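Local coordinates for putative Zn-dependent Alcohol Dehydrogenase (Rhodobacter sphaeroides, PDB 3IV6), which binds S-adenosylmethionine in a Rossmann-like fold and is probably a methyltransferase, although it was named as a zinc-dependent alcohol dehydrogenase, at residues 101-106 and 136-141; 158-163 and 178-183. One frame throughout, in Å; residues are numbered along the deposited sequence.

In the fold
Contact 1 and contact 2 lie on opposite sides of the chain's centre, their centres about 34 Å apart and their nearest atoms about 18 Å apart, and contact 1 lies wholly earlier in the chain than contact 2. Contact 1 belongs to the seven-stranded, S-adenosylmethionine-binding domain: the side chain of Leu138 is about 4 Å from that of Ile99, a residue of the cofactor site, and the side chain of Ile103 is about 9 Å from the bound cofactor. Contact 2 sits in the three-stranded antiparallel sheet and helix that follow strand 143-149; there the side chain of Phe182 is about 12 Å from the cofactor, and the packing is structural.

Contact 1 (101-106 and 136-141); sequences AEIPKE and LSLVGS
This is a small, mostly apolar packing contact of a loop with the C-terminal end of a helix, on the flank of the Rossmann-like domain: Ile103, in the loop between strands 93-96 and 113-117, rests on Ser137 and Leu138 in the last turn of helix 125-139. Of segment 101-106, Ile103 alone makes the contact. Ile103 CG2 reaches Leu138 CD2 at 3.6 Å, the two side chains crossing at about a right angle, and also meets the Ser137 hydroxyl, while Ile103 CG1 lies 4.0 Å from Ser137 CB. The Ser137 hydroxyl is turned toward the loop, OG anti to the backbone N (chi1 177°), and lies 3.5 Å from Ile103 CB; this is van der Waals packing, and no hydrogen bond spans the two segments. Just beyond, Gly140 leaves the helix with a positive phi of 50°, and the chain turns toward strand 143-149. The same loop meets the helix end again farther along, through backbone hydrogen bonds of Ser137 with Gly109 and of Leu138 with Phe111. Leu138 also touches Ile99 of the cofactor site and Val114 of strand 113-117, so its side chain lies among the helix, the loop and the central sheet.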
loop_
_atom_site.group_PDB
_atom_site.type_symbol
_atom_site.label_atom_id
_atom_site.label_comp_id
_atom_site.label_asym_id
_atom_site.label_seq_id
_atom_site.Cartn_x
_atom_site.Cartn_y
_atom_site.Cartn_z
ATOM N N ALA A 101 9.593 8.967 0.409
ATOM C CA ALA A 101 10.403 10.157 0.529
ATOM C C ALA A 101 10.703 10.377 2.014
ATOM O O ALA A 101 10.020 9.833 2.898
ATOM C CB ALA A 101 9.666 11.348 -0.041
ATOM N N GLU A 102 11.727 11.175 2.284
ATOM C CA GLU A 102 12.107 11.389 3.655
ATOM C C GLU A 102 11.020 12.188 4.359
ATOM O O GLU A 102 10.504 13.166 3.821
ATOM C CB GLU A 102 13.486 12.045 3.788
ATOM C CG GLU A 102 14.048 11.879 5.188
ATOM C CD GLU A 102 15.419 12.482 5.350
ATOM O OE1 GLU A 102 15.962 13.020 4.354
ATOM O OE2 GLU A 102 15.951 12.415 6.481
ATOM N N ILE A 103 10.682 11.748 5.564
ATOM C CA ILE A 103 9.638 12.388 6.343
ATOM C C ILE A 103 9.977 13.848 6.792
ATOM O O ILE A 103 11.080 14.136 7.269
ATOM C CB ILE A 103 9.288 11.467 7.521
ATOM C CG1 ILE A 103 8.835 10.126 6.955
ATOM C CG2 ILE A 103 8.221 12.089 8.436
ATOM C CD1 ILE A 103 7.702 10.248 5.945
ATOM N N PRO A 104 9.035 14.780 6.628
ATOM C CA PRO A 104 9.262 16.111 7.210
ATOM C C PRO A 104 9.464 16.033 8.741
ATOM O O PRO A 104 8.671 15.359 9.420
ATOM C CB PRO A 104 7.956 16.871 6.896
ATOM C CG PRO A 104 7.310 16.131 5.752
ATOM C CD PRO A 104 7.782 14.688 5.855
ATOM N N LYS A 105 10.492 16.702 9.270
ATOM C CA LYS A 105 10.816 16.635 10.698
ATOM C C LYS A 105 9.627 16.987 11.607
ATOM O O LYS A 105 9.469 16.447 12.707
ATOM C CB LYS A 105 12.016 17.539 11.008
ATOM C CG LYS A 105 11.727 19.009 10.788
ATOM C CD LYS A 105 12.951 19.901 10.875
ATOM C CE LYS A 105 12.522 21.356 11.070
ATOM N NZ LYS A 105 13.650 22.245 11.495
ATOM N N GLU A 106 8.778 17.888 11.141
ATOM C CA GLU A 106 7.635 18.312 11.937
ATOM C C GLU A 106 6.653 17.181 12.172
ATOM O O GLU A 106 5.648 17.380 12.816
ATOM C CB GLU A 106 6.944 19.554 11.330
ATOM C CG GLU A 106 7.153 19.721 9.810
ATOM C CD GLU A 106 8.578 20.169 9.393
ATOM O OE1 GLU A 106 9.237 19.467 8.577
ATOM O OE2 GLU A 106 9.035 21.240 9.862
ATOM N N LEU A 136 8.042 4.126 10.444
ATOM C CA LEU A 136 8.721 4.126 11.723
ATOM C C LEU A 136 9.059 5.545 12.166
ATOM O O LEU A 136 8.947 5.913 13.339
ATOM C CB LEU A 136 9.991 3.288 11.587
ATOM C CG LEU A 136 9.691 1.793 11.715
ATOM C CD1 LEU A 136 10.936 0.980 11.529
ATOM C CD2 LEU A 136 9.058 1.556 13.063
ATOM N N SER A 137 9.464 6.346 11.200
ATOM C CA SER A 137 9.768 7.732 11.437
ATOM C C SER A 137 8.531 8.492 11.918
ATOM O O SER A 137 8.632 9.341 12.797
ATOM C CB SER A 137 10.325 8.341 10.161
ATOM O OG SER A 137 10.569 9.715 10.318
ATOM N N LEU A 138 7.378 8.179 11.337
ATOM C CA LEU A 138 6.128 8.829 11.715
ATOM C C LEU A 138 5.755 8.506 13.158
ATOM O O LEU A 138 5.352 9.388 13.917
ATOM C CB LEU A 138 4.999 8.406 10.774
ATOM C CG LEU A 138 5.082 8.931 9.338
ATOM C CD1 LEU A 138 3.918 8.410 8.507
ATOM C CD2 LEU A 138 5.119 10.451 9.322
ATOM N N VAL A 139 5.891 7.237 13.530
ATOM C CA VAL A 139 5.296 6.733 14.763
ATOM C C VAL A 139 6.203 6.995 15.961
ATOM O O VAL A 139 5.778 6.880 17.110
ATOM C CB VAL A 139 5.006 5.223 14.672
ATOM C CG1 VAL A 139 3.987 4.944 13.577
ATOM C CG2 VAL A 139 6.292 4.449 14.424
ATOM N N GLY A 140 7.454 7.348 15.683
ATOM C CA GLY A 140 8.490 7.345 16.699
ATOM C C GLY A 140 8.533 6.046 17.480
ATOM O O GLY A 140 9.093 5.052 17.020
ATOM N N SER A 141 7.939 6.057 18.668
ATOM C CA SER A 141 7.905 4.874 19.519
ATOM C C SER A 141 6.536 4.205 19.481
ATOM O O SER A 141 6.204 3.397 20.348
ATOM C CB SER A 141 8.273 5.238 20.960
ATOM O OG SER A 141 7.406 6.237 21.469
#

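Contact 2 (158-163 and 178-183); sequences KLIEYG and KTFHFR
A helix packed on a beta-hairpin strand makes this buried apolar contact: helix 154-164 lays Leu159 and Ile160 against Phe180 and Phe182, two residues apart in the segment that includes strand 179-181. That strand is the middle one of a three-stranded antiparallel sheet, and the hairpin linking it to strand 173-174 carries a G1 beta bulge, with Lys178 and Thr179 both facing Asp174. The CD1 methyl of Leu159 serves both rings. Leu159 CD1 sits over one face of Phe180 in a CH-pi contact, 4.2 Å from the ring centroid and 24° off the normal, displaced toward the rim. At the edge of the other ring, and in its plane, Leu159 CD1 lies 3.9 Å from Phe182 CE1. Phe180 stacks on Phe173 as well, and Phe182 packs edge-to-face with Tyr208, which extends the aromatic cluster beyond the helix. Ile160 works from another direction, its side chain crossing Phe180 at about a right angle. CG1 of Ile160 lies anti to the carbonyl carbon, and this setting together with a second torsion of -53° carries the terminal methyl to the ring edge, where Ile160 CD1 lies in plane, 3.5 Å from Phe180 CZ.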
loop_
_atom_site.group_PDB
_atom_site.type_symbol
_atom_site.label_atom_id
_atom_site.label_comp_id
_atom_site.label_asym_id
_atom_site.label_seq_id
_atom_site.Cartn_x
_atom_site.Cartn_y
_atom_site.Cartn_z
ATOM N N LYS A 158 -1.298 -15.262 -15.072
ATOM C CA LYS A 158 -1.441 -15.021 -16.489
ATOM C C LYS A 158 -0.163 -14.386 -17.062
ATOM O O LYS A 158 0.234 -14.710 -18.177
ATOM C CB LYS A 158 -2.649 -14.133 -16.788
ATOM C CG LYS A 158 -3.957 -14.633 -16.180
ATOM C CD LYS A 158 -4.829 -15.401 -17.176
ATOM C CE LYS A 158 -4.253 -16.785 -17.479
ATOM N NZ LYS A 158 -5.168 -17.570 -18.372
ATOM N N LEU A 159 0.482 -13.497 -16.309
ATOM C CA LEU A 159 1.713 -12.859 -16.778
ATOM C C LEU A 159 2.850 -13.857 -17.053
ATOM O O LEU A 159 3.500 -13.798 -18.106
ATOM C CB LEU A 159 2.197 -11.791 -15.803
ATOM C CG LEU A 159 1.499 -10.431 -15.835
ATOM C CD1 LEU A 159 2.022 -9.574 -14.702
ATOM C CD2 LEU A 159 1.685 -9.727 -17.163
ATOM N N ILE A 160 3.107 -14.748 -16.101
ATOM C CA ILE A 160 4.074 -15.821 -16.313
ATOM C C ILE A 160 3.708 -16.641 -17.578
ATOM O O ILE A 160 4.541 -16.837 -18.461
ATOM C CB ILE A 160 4.188 -16.780 -15.068
ATOM C CG1 ILE A 160 4.293 -16.012 -13.736
ATOM C CG2 ILE A 160 5.311 -17.761 -15.230
ATOM C CD1 ILE A 160 5.370 -14.981 -13.665
ATOM N N GLU A 161 2.462 -17.105 -17.657
ATOM C CA GLU A 161 2.021 -18.002 -18.725
ATOM C C GLU A 161 2.209 -17.345 -20.080
ATOM O O GLU A 161 2.981 -17.837 -20.905
ATOM C CB GLU A 161 0.550 -18.423 -18.501
ATOM C CG GLU A 161 -0.180 -19.149 -19.656
ATOM C CD GLU A 161 -1.602 -19.660 -19.276
ATOM O OE1 GLU A 161 -2.426 -19.874 -20.202
ATOM O OE2 GLU A 161 -1.896 -19.850 -18.063
ATOM N N TYR A 162 1.518 -16.220 -20.282
ATOM C CA TYR A 162 1.427 -15.530 -21.574
ATOM C C TYR A 162 2.725 -14.798 -21.985
ATOM O O TYR A 162 2.853 -14.267 -23.099
ATOM C CB TYR A 162 0.231 -14.558 -21.563
ATOM C CG TYR A 162 -1.155 -15.189 -21.352
ATOM C CD1 TYR A 162 -1.352 -16.561 -21.440
ATOM C CD2 TYR A 162 -2.264 -14.388 -21.071
ATOM C CE1 TYR A 162 -2.591 -17.113 -21.253
ATOM C CE2 TYR A 162 -3.515 -14.934 -20.886
ATOM C CZ TYR A 162 -3.679 -16.300 -20.979
ATOM O OH TYR A 162 -4.932 -16.861 -20.792
ATOM N N GLY A 163 3.686 -14.781 -21.074
ATOM C CA GLY A 163 4.967 -14.156 -21.324
ATOM C C GLY A 163 6.049 -15.190 -21.554
ATOM O O GLY A 163 7.102 -14.876 -22.100
ATOM N N LYS A 178 11.533 -11.413 -7.621
ATOM C CA LYS A 178 10.147 -11.428 -8.062
ATOM C C LYS A 178 9.543 -10.020 -8.313
ATOM O O LYS A 178 8.461 -9.686 -7.820
ATOM C CB LYS A 178 9.309 -12.246 -7.077
ATOM C CG LYS A 178 9.950 -13.612 -6.796
ATOM C CD LYS A 178 9.289 -14.353 -5.642
ATOM C CE LYS A 178 9.813 -13.889 -4.302
ATOM N NZ LYS A 178 9.139 -14.634 -3.177
ATOM N N THR A 179 10.234 -9.213 -9.104
ATOM C CA THR A 179 9.691 -7.917 -9.447
ATOM C C THR A 179 9.136 -7.924 -10.853
ATOM O O THR A 179 9.804 -8.354 -11.772
ATOM C CB THR A 179 10.762 -6.828 -9.370
ATOM O OG1 THR A 179 11.403 -6.888 -8.098
ATOM C CG2 THR A 179 10.153 -5.466 -9.524
ATOM N N PHE A 180 7.911 -7.436 -11.014
ATOM C CA PHE A 180 7.317 -7.257 -12.326
ATOM C C PHE A 180 7.435 -5.821 -12.831
ATOM O O PHE A 180 7.278 -4.875 -12.059
ATOM C CB PHE A 180 5.854 -7.619 -12.273
ATOM C CG PHE A 180 5.591 -9.091 -12.236
ATOM C CD1 PHE A 180 5.684 -9.858 -13.385
ATOM C CD2 PHE A 180 5.198 -9.697 -11.063
ATOM C CE1 PHE A 180 5.419 -11.198 -13.356
ATOM C CE2 PHE A 180 4.942 -11.051 -11.027
ATOM C CZ PHE A 180 5.052 -11.798 -12.176
ATOM N N HIS A 181 7.743 -5.664 -14.123
ATOM C CA HIS A 181 7.604 -4.367 -14.805
ATOM C C HIS A 181 6.478 -4.397 -15.825
ATOM O O HIS A 181 6.658 -4.918 -16.917
ATOM C CB HIS A 181 8.872 -3.966 -15.530
ATOM C CG HIS A 181 8.957 -2.498 -15.758
ATOM N ND1 HIS A 181 10.148 -1.840 -15.991
ATOM C CD2 HIS A 181 7.997 -1.543 -15.726
ATOM C CE1 HIS A 181 9.910 -0.546 -16.118
ATOM N NE2 HIS A 181 8.615 -0.337 -15.950
ATOM N N PHE A 182 5.314 -3.861 -15.496
ATOM C CA PHE A 182 4.156 -4.142 -16.349
ATOM C C PHE A 182 4.222 -3.490 -17.746
ATOM O O PHE A 182 3.937 -4.122 -18.773
ATOM C CB PHE A 182 2.873 -3.745 -15.617
ATOM C CG PHE A 182 2.772 -4.319 -14.254
ATOM C CD1 PHE A 182 2.589 -5.696 -14.073
ATOM C CD2 PHE A 182 2.877 -3.491 -13.144
ATOM C CE1 PHE A 182 2.497 -6.246 -12.796
ATOM C CE2 PHE A 182 2.806 -4.017 -11.871
ATOM C CZ PHE A 182 2.604 -5.413 -11.691
ATOM N N ARG A 183 4.593 -2.214 -17.759
ATOM C CA ARG A 183 4.730 -1.419 -18.966
ATOM C C ARG A 183 5.781 -1.987 -19.910
ATOM O O ARG A 183 6.081 -1.380 -20.925
ATOM C CB ARG A 183 5.134 0.003 -18.566
ATOM C CG ARG A 183 5.249 1.004 -19.694
ATOM C CD ARG A 183 5.654 2.354 -19.152
ATOM N NE ARG A 183 5.321 3.423 -20.080
ATOM C CZ ARG A 183 5.981 3.653 -21.216
ATOM N NH1 ARG A 183 7.006 2.873 -21.559
ATOM N NH2 ARG A 183 5.615 4.661 -22.012
#